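Local coordinates for peptidoglycan-recognition protein SA (Drosophila melanogaster, PDB 1SXR) that recognises peptidoglycan of Gram-positive bacteria and activates the Toll pathway in innate immunity, at residues I14-W20 and I85-G89. Residues are numbered along the deposited sequence; the frame is centred on the assembly and turned at random.
Sequences IKLKRQW and IVYEG
Trp20 overlaps Tyr87 in an offset edge-to-face pair, with the edge of Tyr87 turned toward the face of the indole five-membered ring. The ring planes stand at 82°. The pair lies beside the parallel edge pairing of the mixed sheet in this amidase-type PGRP fold, where the short outer strand 14-15 runs along strand 86-88. Helix 50-67 lies against both rings through Leu58.

Two backbone bonds join the strands: Lys15 N to Val86 O, and Glu88 N to Lys15 O, each 2.9 Å. On the face opposite the rings, Ile14 CG1 meets Val86 CG1 at 4.1 Å, and both residues reach Leu131 of helix 122-137. The aliphatic chain of Lys15 crosses Ile85 at about a right angle, with CG 3.8 Å from Ile85 CG2.

The main chain then turns into the short, weakly bonded helix 17-20, and Trp20 folds back to the strand. With CG between the backbone N and the carbonyl carbon (chi1 57°), the indole swings back to the strand and its NE1 gives a hydrogen bond of 2.8 Å to Glu88 O, which lies near the ring plane. A phenylalanine here would probably leave Glu88 O without this donor.

Glu88 reaches back across the turn, fully extended. The Leu16 side chain crosses that of Glu88 at a slant, CD2 3.6 Å from OE1. The Lys17 ammonium pairs instead with Asp73, and its bent chain brings CE close to Gly89 O. A water bonded to Gly89 O reaches Lys17 NZ weakly. Glu88 OE1 uses its anti lone pair to accept Lys17 N at 3.0 Å.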
loop_
_atom_site.group_PDB
_atom_site.type_symbol
_atom_site.label_atom_id
_atom_site.label_comp_id
_atom_site.label_asym_id
_atom_site.label_seq_id
_atom_site.Cartn_x
_atom_site.Cartn_y
_atom_site.Cartn_z
ATOM N N ILE A 14 -8.140 -10.608 -4.247
ATOM C CA ILE A 14 -6.896 -9.912 -4.588
ATOM C C ILE A 14 -6.356 -10.396 -5.920
ATOM O O ILE A 14 -6.321 -11.597 -6.197
ATOM C CB ILE A 14 -5.868 -10.117 -3.480
ATOM C CG1 ILE A 14 -6.366 -9.454 -2.192
ATOM C CG2 ILE A 14 -4.530 -9.531 -3.904
ATOM C CD1 ILE A 14 -5.477 -9.722 -0.995
ATOM N N LYS A 15 -5.960 -9.455 -6.772
ATOM C CA LYS A 15 -5.392 -9.821 -8.055
ATOM C C LYS A 15 -3.909 -10.085 -7.841
ATOM O O LYS A 15 -3.107 -9.155 -7.667
ATOM C CB LYS A 15 -5.616 -8.713 -9.083
ATOM C CG LYS A 15 -6.903 -8.850 -9.907
ATOM C CD LYS A 15 -8.078 -9.199 -9.030
ATOM C CE LYS A 15 -9.393 -9.131 -9.780
ATOM N NZ LYS A 15 -10.511 -8.931 -8.793
ATOM N N LEU A 16 -3.556 -11.365 -7.826
ATOM C CA LEU A 16 -2.186 -11.769 -7.545
ATOM C C LEU A 16 -1.223 -11.405 -8.666
ATOM O O LEU A 16 -1.623 -11.101 -9.779
ATOM C CB LEU A 16 -2.121 -13.271 -7.281
ATOM C CG LEU A 16 -3.062 -13.740 -6.171
ATOM C CD1 LEU A 16 -3.017 -15.276 -6.071
ATOM C CD2 LEU A 16 -2.721 -13.090 -4.842
ATOM N N LYS A 17 0.065 -11.422 -8.339
ATOM C CA LYS A 17 1.128 -10.986 -9.248
ATOM C C LYS A 17 0.961 -11.594 -10.654
ATOM O O LYS A 17 0.968 -10.880 -11.654
ATOM C CB LYS A 17 2.483 -11.356 -8.604
ATOM C CG LYS A 17 3.731 -10.838 -9.269
ATOM C CD LYS A 17 4.034 -9.397 -8.951
ATOM C CE LYS A 17 4.535 -9.195 -7.527
ATOM N NZ LYS A 17 5.732 -10.058 -7.177
ATOM N N ARG A 18 0.766 -12.911 -10.733
ATOM C CA ARG A 18 0.516 -13.607 -12.013
ATOM C C ARG A 18 -0.653 -13.032 -12.815
ATOM O O ARG A 18 -0.603 -12.956 -14.055
ATOM C CB ARG A 18 0.241 -15.091 -11.727
ATOM C CG ARG A 18 -0.698 -15.793 -12.719
ATOM C CD ARG A 18 -1.091 -17.226 -12.332
ATOM N NE ARG A 18 0.086 -17.987 -11.922
ATOM C CZ ARG A 18 0.065 -19.146 -11.265
ATOM N NH1 ARG A 18 -1.088 -19.718 -10.933
ATOM N NH2 ARG A 18 1.207 -19.733 -10.937
ATOM N N GLN A 19 -1.704 -12.638 -12.117
ATOM C CA GLN A 19 -2.906 -12.172 -12.773
ATOM C C GLN A 19 -2.720 -10.819 -13.425
ATOM O O GLN A 19 -3.449 -10.487 -14.344
ATOM C CB GLN A 19 -4.065 -12.118 -11.786
ATOM C CG GLN A 19 -4.460 -13.477 -11.230
ATOM C CD GLN A 19 -5.613 -13.350 -10.275
ATOM O OE1 GLN A 19 -5.415 -13.237 -9.068
ATOM N NE2 GLN A 19 -6.836 -13.355 -10.815
ATOM N N TRP A 20 -1.759 -10.032 -12.937
ATOM C CA TRP A 20 -1.423 -8.776 -13.633
ATOM C C TRP A 20 -0.138 -8.820 -14.427
ATOM O O TRP A 20 0.303 -7.805 -14.987
ATOM C CB TRP A 20 -1.500 -7.530 -12.734
ATOM C CG TRP A 20 -0.670 -7.479 -11.465
ATOM C CD1 TRP A 20 -1.090 -7.768 -10.199
ATOM C CD2 TRP A 20 0.682 -6.976 -11.321
ATOM N NE1 TRP A 20 -0.081 -7.534 -9.287
ATOM C CE2 TRP A 20 1.009 -7.038 -9.945
ATOM C CE3 TRP A 20 1.657 -6.503 -12.218
ATOM C CZ2 TRP A 20 2.274 -6.645 -9.442
ATOM C CZ3 TRP A 20 2.922 -6.116 -11.709
ATOM C CH2 TRP A 20 3.209 -6.197 -10.345
ATOM N N ILE A 85 -10.271 -2.553 -7.571
ATOM C CA ILE A 85 -9.482 -3.781 -7.578
ATOM C C ILE A 85 -8.265 -3.613 -6.683
ATOM O O ILE A 85 -7.579 -2.575 -6.713
ATOM C CB ILE A 85 -9.031 -4.145 -8.982
ATOM C CG1 ILE A 85 -10.238 -4.487 -9.848
ATOM C CG2 ILE A 85 -8.017 -5.313 -8.961
ATOM C CD1 ILE A 85 -9.852 -4.764 -11.263
ATOM N N VAL A 86 -8.005 -4.644 -5.892
ATOM C CA VAL A 86 -6.819 -4.687 -5.055
ATOM C C VAL A 86 -5.778 -5.526 -5.762
ATOM O O VAL A 86 -6.029 -6.689 -6.071
ATOM C CB VAL A 86 -7.133 -5.303 -3.680
ATOM C CG1 VAL A 86 -5.851 -5.463 -2.858
ATOM C CG2 VAL A 86 -8.163 -4.431 -2.921
ATOM N N TYR A 87 -4.612 -4.931 -6.041
ATOM C CA TYR A 87 -3.538 -5.641 -6.741
ATOM C C TYR A 87 -2.464 -6.038 -5.722
ATOM O O TYR A 87 -2.067 -5.224 -4.881
ATOM C CB TYR A 87 -2.903 -4.733 -7.805
ATOM C CG TYR A 87 -3.898 -4.284 -8.840
ATOM C CD1 TYR A 87 -4.154 -5.078 -9.965
ATOM C CD2 TYR A 87 -4.604 -3.092 -8.677
ATOM C CE1 TYR A 87 -5.085 -4.674 -10.939
ATOM C CE2 TYR A 87 -5.528 -2.677 -9.647
ATOM C CZ TYR A 87 -5.760 -3.473 -10.753
ATOM O OH TYR A 87 -6.682 -3.047 -11.680
ATOM N N GLU A 88 -2.039 -7.300 -5.761
ATOM C CA GLU A 88 -0.902 -7.712 -4.945
ATOM C C GLU A 88 0.381 -7.042 -5.427
ATOM O O GLU A 88 0.742 -7.154 -6.606
ATOM C CB GLU A 88 -0.731 -9.230 -5.035
ATOM C CG GLU A 88 0.429 -9.757 -4.180
ATOM C CD GLU A 88 0.625 -11.273 -4.287
ATOM O OE1 GLU A 88 0.614 -11.830 -5.414
ATOM O OE2 GLU A 88 0.802 -11.902 -3.218
ATOM N N GLY A 89 1.067 -6.342 -4.522
ATOM C CA GLY A 89 2.418 -5.864 -4.803
ATOM C C GLY A 89 3.376 -6.848 -4.174
ATOM O O GLY A 89 3.503 -8.012 -4.602
HETATM O O HOH W 1 4.006 -10.937 -4.482
#